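Local coordinates for AB hydrolase-1 domain-containing protein (Parabacteroides distasonis, PDB 4Q34), which is uncharacterised but belongs to the alpha/beta hydrolase family and is probably an esterase, at residues A[114-119]-A[138-143]; A[271-276]-A[281-286]. One frame throughout, in Å; residues are numbered along the deposited sequence.

Interaction 1 of 2, residues A[114-119]-A[138-143]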
loop_
_atom_site.group_PDB
_atom_site.type_symbol
_atom_site.label_atom_id
_atom_site.label_comp_id
_atom_site.label_asym_id
_atom_site.label_seq_id
_atom_site.Cartn_x
_atom_site.Cartn_y
_atom_site.Cartn_z
ATOM N N ASN A 114 -7.821 23.785 -1.802
ATOM C CA ASN A 114 -7.393 24.935 -2.609
ATOM C C ASN A 114 -6.115 24.693 -3.395
ATOM O O ASN A 114 -6.046 24.989 -4.568
ATOM C CB ASN A 114 -7.164 26.140 -1.701
ATOM C CG ASN A 114 -8.439 26.707 -1.149
ATOM O OD1 ASN A 114 -9.447 26.026 -1.047
ATOM N ND2 ASN A 114 -8.394 27.968 -0.775
ATOM N N ARG A 115 -5.101 24.127 -2.728
ATOM C CA ARG A 115 -3.807 23.849 -3.330
ATOM C C ARG A 115 -3.931 22.941 -4.557
ATOM O O ARG A 115 -3.167 23.067 -5.515
ATOM C CB ARG A 115 -2.923 23.142 -2.293
ATOM C CG ARG A 115 -1.596 22.650 -2.802
ATOM C CD ARG A 115 -0.778 23.791 -3.382
ATOM N NE ARG A 115 0.621 23.417 -3.604
ATOM C CZ ARG A 115 1.560 24.292 -3.968
ATOM N NH1 ARG A 115 1.248 25.571 -4.155
ATOM N NH2 ARG A 115 2.812 23.893 -4.112
ATOM N N PHE A 116 -4.898 22.030 -4.505
ATOM C CA PHE A 116 -5.169 21.083 -5.598
ATOM C C PHE A 116 -6.109 21.630 -6.671
ATOM O O PHE A 116 -6.391 20.956 -7.665
ATOM C CB PHE A 116 -5.704 19.764 -5.029
ATOM C CG PHE A 116 -4.686 18.984 -4.210
ATOM C CD1 PHE A 116 -3.308 19.213 -4.361
ATOM C CD2 PHE A 116 -5.103 18.028 -3.298
ATOM C CE1 PHE A 116 -2.379 18.474 -3.652
ATOM C CE2 PHE A 116 -4.172 17.291 -2.585
ATOM C CZ PHE A 116 -2.816 17.501 -2.774
ATOM N N ARG A 117 -6.593 22.851 -6.428
ATOM C CA ARG A 117 -7.420 23.594 -7.347
ATOM C C ARG A 117 -8.733 22.863 -7.630
ATOM O O ARG A 117 -9.250 22.870 -8.744
ATOM C CB ARG A 117 -6.643 23.939 -8.603
ATOM C CG ARG A 117 -5.344 24.702 -8.342
ATOM C CD ARG A 117 -4.805 25.500 -9.549
ATOM N NE ARG A 117 -4.951 24.722 -10.780
ATOM C CZ ARG A 117 -4.175 23.712 -11.135
ATOM N NH1 ARG A 117 -3.145 23.359 -10.381
ATOM N NH2 ARG A 117 -4.472 23.004 -12.208
ATOM N N VAL A 118 -9.318 22.294 -6.593
ATOM C CA VAL A 118 -10.696 21.793 -6.690
ATOM C C VAL A 118 -11.632 22.999 -6.603
ATOM O O VAL A 118 -12.685 23.013 -7.205
ATOM C CB VAL A 118 -11.023 20.790 -5.570
ATOM C CG1 VAL A 118 -12.439 20.253 -5.690
ATOM C CG2 VAL A 118 -10.039 19.627 -5.611
ATOM N N GLY A 119 -11.188 24.023 -5.893
ATOM C CA GLY A 119 -12.012 25.220 -5.681
ATOM C C GLY A 119 -11.383 26.105 -4.629
ATOM O O GLY A 119 -10.268 25.884 -4.197
ATOM N N ASP A 138 -14.449 12.689 1.095
ATOM C CA ASP A 138 -13.977 11.783 2.125
ATOM C C ASP A 138 -12.851 10.896 1.576
ATOM O O ASP A 138 -11.772 10.773 2.174
ATOM C CB ASP A 138 -15.141 10.891 2.632
ATOM C CG ASP A 138 -14.716 9.893 3.724
ATOM O OD1 ASP A 138 -14.285 10.321 4.793
ATOM O OD2 ASP A 138 -14.793 8.651 3.510
ATOM N N GLN A 139 -13.095 10.265 0.431
ATOM C CA GLN A 139 -12.075 9.461 -0.206
ATOM C C GLN A 139 -10.820 10.225 -0.542
ATOM O O GLN A 139 -9.709 9.721 -0.364
ATOM C CB GLN A 139 -12.577 8.781 -1.493
ATOM C CG GLN A 139 -13.561 7.635 -1.253
ATOM C CD GLN A 139 -12.996 6.511 -0.419
ATOM O OE1 GLN A 139 -11.951 5.979 -0.720
ATOM N NE2 GLN A 139 -13.685 6.158 0.640
ATOM N N TYR A 140 -11.013 11.431 -1.053
ATOM C CA TYR A 140 -9.906 12.323 -1.437
ATOM C C TYR A 140 -9.004 12.632 -0.264
ATOM O O TYR A 140 -7.778 12.558 -0.404
ATOM C CB TYR A 140 -10.483 13.623 -1.936
ATOM C CG TYR A 140 -9.577 14.509 -2.771
ATOM C CD1 TYR A 140 -8.917 14.044 -3.913
ATOM C CD2 TYR A 140 -9.523 15.865 -2.486
ATOM C CE1 TYR A 140 -8.195 14.908 -4.722
ATOM C CE2 TYR A 140 -8.789 16.735 -3.279
ATOM C CZ TYR A 140 -8.160 16.277 -4.397
ATOM O OH TYR A 140 -7.457 17.169 -5.181
ATOM N N PHE A 141 -9.568 12.959 0.908
ATOM C CA PHE A 141 -8.692 13.232 2.041
ATOM C C PHE A 141 -8.011 11.979 2.588
ATOM O O PHE A 141 -6.884 12.042 3.048
ATOM C CB PHE A 141 -9.371 13.978 3.153
ATOM C CG PHE A 141 -9.872 15.343 2.738
ATOM C CD1 PHE A 141 -9.058 16.204 2.018
ATOM C CD2 PHE A 141 -11.116 15.751 3.114
ATOM C CE1 PHE A 141 -9.521 17.480 1.685
ATOM C CE2 PHE A 141 -11.590 17.015 2.771
ATOM C CZ PHE A 141 -10.788 17.861 2.045
ATOM N N ARG A 142 -8.698 10.841 2.478
ATOM C CA ARG A 142 -8.163 9.586 3.004
ATOM C C ARG A 142 -7.169 8.919 2.076
ATOM O O ARG A 142 -6.551 7.926 2.493
ATOM C CB ARG A 142 -9.298 8.616 3.324
ATOM C CG ARG A 142 -10.186 9.160 4.438
ATOM C CD ARG A 142 -11.269 8.152 4.846
ATOM N NE ARG A 142 -12.225 8.668 5.805
ATOM C CZ ARG A 142 -12.004 8.840 7.085
ATOM N NH1 ARG A 142 -10.849 8.486 7.639
ATOM N NH2 ARG A 142 -12.967 9.323 7.852
ATOM N N GLN A 143 -6.964 9.436 0.866
ATOM C CA GLN A 143 -5.846 8.956 0.035
ATOM C C GLN A 143 -4.492 9.648 0.359
ATOM O O GLN A 143 -3.462 9.380 -0.282
ATOM C CB GLN A 143 -6.183 9.036 -1.456
ATOM C CG GLN A 143 -6.147 10.403 -2.076
ATOM C CD GLN A 143 -6.449 10.348 -3.576
ATOM O OE1 GLN A 143 -7.437 9.744 -3.993
ATOM N NE2 GLN A 143 -5.599 10.983 -4.375
#
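The hydroxyl end of Tyr140 reaches from helix 134-142 to the turn that closes helix 109-115 and lodges between Phe116 and Val118. Tyr140 OH lies 3.1 Å from Phe116 CD2 and equally close to Phe116 CB, so the oxygen meets the root of the phenylalanine side chain rather than the far rim of its ring. The two rings are inclined at 74°, their centroids 5.9 Å apart, in an oblique pairing that is neither a stack nor a T-shape. Beside the same hydroxyl sits one branch of Val118: CG2 is 3.6 Å from Tyr140 OH and 3.9 Å from Tyr140 CE2, the valine and tyrosine running past each other in opposite directions. No hydrogen bond joins the two segments; the contact is van der Waals throughout and buried.

Backbones stay well apart, with 10.8 Å between the CA atoms of Phe116 and Tyr140, and the tyrosine spans most of that gap, its CG set anti to the backbone N (chi1 -162°) and its ring directed at the turn. On the other side, Arg117 adopts positive phi (62°) in a Schellman motif; Phe116 and Val118 flank it and point toward the tyrosine, while the Arg117 side chain leaves the other way and forms a salt bridge with Glu199. Further out, Phe130 meets the Tyr140 ring edge-to-face, and Phe299 does the same for Phe116. On the tyrosine's own helix, the side chains two residues before and after it are joined by a salt bridge, Arg142 NE to Asp138 OD1 at 2.8 Å, while Arg142 NH1 and NH2 bond to Gly31, His33 and Thr19 of the second subunit. The arrangement is a small aromatic-aliphatic cluster tying a Schellman-closed helix end to a neighbouring helix, within the alpha/beta hydrolase domain and close to the subunit interface.

Interaction 2 of 2, residues A[271-276]-A[281-286]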
loop_
_atom_site.group_PDB
_atom_site.type_symbol
_atom_site.label_atom_id
_atom_site.label_comp_id
_atom_site.label_asym_id
_atom_site.label_seq_id
_atom_site.Cartn_x
_atom_site.Cartn_y
_atom_site.Cartn_z
ATOM N N ILE A 271 9.572 27.864 -20.272
ATOM C CA ILE A 271 10.905 28.426 -20.442
ATOM C C ILE A 271 11.943 27.306 -20.463
ATOM O O ILE A 271 12.790 27.261 -21.357
ATOM C CB ILE A 271 11.229 29.434 -19.340
ATOM C CG1 ILE A 271 10.312 30.668 -19.517
ATOM C CG2 ILE A 271 12.704 29.807 -19.376
ATOM C CD1 ILE A 271 10.304 31.618 -18.316
ATOM N N TRP A 272 11.823 26.400 -19.501
ATOM C CA TRP A 272 12.684 25.206 -19.399
ATOM C C TRP A 272 12.662 24.358 -20.678
ATOM O O TRP A 272 13.719 24.023 -21.217
ATOM C CB TRP A 272 12.213 24.359 -18.219
ATOM C CG TRP A 272 13.106 23.218 -17.805
ATOM C CD1 TRP A 272 14.337 23.325 -17.234
ATOM C CD2 TRP A 272 12.792 21.828 -17.818
ATOM N NE1 TRP A 272 14.823 22.067 -16.914
ATOM C CE2 TRP A 272 13.892 21.138 -17.263
ATOM C CE3 TRP A 272 11.684 21.084 -18.252
ATOM C CZ2 TRP A 272 13.918 19.777 -17.146
ATOM C CZ3 TRP A 272 11.722 19.716 -18.145
ATOM C CH2 TRP A 272 12.825 19.074 -17.590
ATOM N N ALA A 273 11.458 24.117 -21.205
ATOM C CA ALA A 273 11.295 23.340 -22.439
ATOM C C ALA A 273 11.996 24.046 -23.600
ATOM O O ALA A 273 12.701 23.426 -24.380
ATOM C CB ALA A 273 9.816 23.137 -22.771
ATOM N N LYS A 274 11.786 25.350 -23.717
ATOM C CA LYS A 274 12.405 26.127 -24.786
ATOM C C LYS A 274 13.945 26.007 -24.725
ATOM O O LYS A 274 14.613 25.743 -25.735
ATOM C CB LYS A 274 11.914 27.578 -24.727
ATOM C CG LYS A 274 12.617 28.534 -25.685
ATOM C CD LYS A 274 12.529 28.069 -27.112
ATOM C CE LYS A 274 12.855 29.221 -28.058
ATOM N NZ LYS A 274 13.077 28.686 -29.428
HETATM N N MSE A 275 14.504 26.164 -23.524
HETATM C CA MSE A 275 15.927 26.118 -23.358
HETATM C C MSE A 275 16.470 24.764 -23.700
HETATM O O MSE A 275 17.500 24.671 -24.346
HETATM C CB MSE A 275 16.290 26.498 -21.923
HETATM C CG MSE A 275 16.091 27.999 -21.797
HETATM SE SE MSE A 275 16.509 28.523 -19.953
HETATM C CE MSE A 275 18.316 27.719 -19.930
ATOM N N LEU A 276 15.778 23.707 -23.296
ATOM C CA LEU A 276 16.230 22.345 -23.673
ATOM C C LEU A 276 16.069 22.068 -25.166
ATOM O O LEU A 276 16.947 21.483 -25.812
ATOM C CB LEU A 276 15.516 21.290 -22.849
ATOM C CG LEU A 276 15.983 21.189 -21.393
ATOM C CD1 LEU A 276 14.994 20.401 -20.530
ATOM C CD2 LEU A 276 17.379 20.581 -21.320
ATOM N N GLY A 281 16.829 19.111 -27.355
ATOM C CA GLY A 281 15.904 18.275 -26.621
ATOM C C GLY A 281 14.549 18.119 -27.300
ATOM O O GLY A 281 14.318 18.632 -28.386
ATOM N N ASP A 282 13.668 17.421 -26.602
ATOM C CA ASP A 282 12.318 17.125 -27.056
ATOM C C ASP A 282 11.384 17.211 -25.858
ATOM O O ASP A 282 10.972 16.179 -25.307
ATOM C CB ASP A 282 12.293 15.731 -27.657
ATOM C CG ASP A 282 10.930 15.338 -28.162
ATOM O OD1 ASP A 282 10.015 16.188 -28.153
ATOM O OD2 ASP A 282 10.781 14.179 -28.580
ATOM N N VAL A 283 11.077 18.451 -25.450
ATOM C CA VAL A 283 10.227 18.703 -24.319
ATOM C C VAL A 283 8.977 19.437 -24.787
ATOM O O VAL A 283 9.081 20.430 -25.478
ATOM C CB VAL A 283 10.961 19.559 -23.272
ATOM C CG1 VAL A 283 10.105 19.723 -22.039
ATOM C CG2 VAL A 283 12.331 18.956 -22.956
ATOM N N THR A 284 7.832 18.912 -24.405
ATOM C CA THR A 284 6.517 19.458 -24.788
ATOM C C THR A 284 5.804 19.820 -23.509
ATOM O O THR A 284 5.773 19.023 -22.563
ATOM C CB THR A 284 5.713 18.383 -25.542
ATOM O OG1 THR A 284 6.439 17.968 -26.714
ATOM C CG2 THR A 284 4.353 18.900 -25.977
ATOM N N VAL A 285 5.230 21.022 -23.474
ATOM C CA VAL A 285 4.414 21.431 -22.371
ATOM C C VAL A 285 3.017 21.702 -22.880
ATOM O O VAL A 285 2.861 22.477 -23.809
ATOM C CB VAL A 285 4.959 22.682 -21.701
ATOM C CG1 VAL A 285 4.087 23.082 -20.523
ATOM C CG2 VAL A 285 6.397 22.448 -21.257
ATOM N N ILE A 286 2.039 21.033 -22.278
ATOM C CA ILE A 286 0.639 21.130 -22.686
ATOM C C ILE A 286 -0.209 21.661 -21.550
ATOM O O ILE A 286 -0.241 21.079 -20.461
ATOM C CB ILE A 286 0.147 19.751 -23.134
ATOM C CG1 ILE A 286 0.801 19.425 -24.477
ATOM C CG2 ILE A 286 -1.371 19.748 -23.261
ATOM C CD1 ILE A 286 0.700 17.996 -24.879
#
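Ala273 and Val283 make the closest side-chain contact between helix 271-276 and strand 283-286, with Ala273 CB 3.5 Å from Val283 CG1. The small methyl lets the helix axis approach the strand axis to 7.8 Å, and the two run nearly antiparallel, at 157°. Val283 divides its branches between two helix residues. CG1, anti to the backbone N (chi1 -175°), lies against Ala273, whereas CG2 meets Leu276 CD1 at 3.9 Å, the leucine and valine side chains crossing at a slant. That same leucine methyl also sits over the centre of the Trp272 ring, 3.5 Å above its plane, so Leu276 is packed between the indole and the valine. The end where the chain reverses is firm too: Gly281 N donates to Leu276 O over 2.8 Å, the donor lying 40° out of the carbonyl plane.

Away from this core the contact thins. Val285 adds a single methyl, CG2, 3.8 Å from Ala273 CB, and buries little surface there, and Trp272 CZ3 comes no nearer than 4.2 Å to Val283 CG1. Lys274 points away from the strand and is exposed, its NZ paired with Asp278, while Asp282 turns from the helix to a salt bridge with Lys320.

The helix and strand are the last two elements of a beta-alpha-beta unit begun by strand 242-246. Thr284 and Ile286 bond through their backbones to that parallel strand, helix 257-277 covers Val283 and Val285, and Trp272 reaches strand 204-207, where its NE1 bonds to Pro205 O and its ring meets Phe206 edge-to-face.

Overall arrangement
Interaction 1 comes first along the chain; the centres of the two contacts are 29 Å apart, and about 9 Å separates their nearest atoms. Both belong to the alpha/beta hydrolase fold, but they join different parts of it: 114-119 with 138-143 links the end of helix 109-115 to helix 134-142, both in the region between strands 83-87 and 170-175, whereas 271-276 with 281-286 packs a helix onto strand 283-287, at one end of the main sheet. Arg115 forms a salt bridge with Glu261 and its backbone O accepts from Trp262 NE1, both on helix 257-277, whose later turns take part in interaction 2. Of the two, only interaction 1 reaches the second subunit, through residues of 138-143.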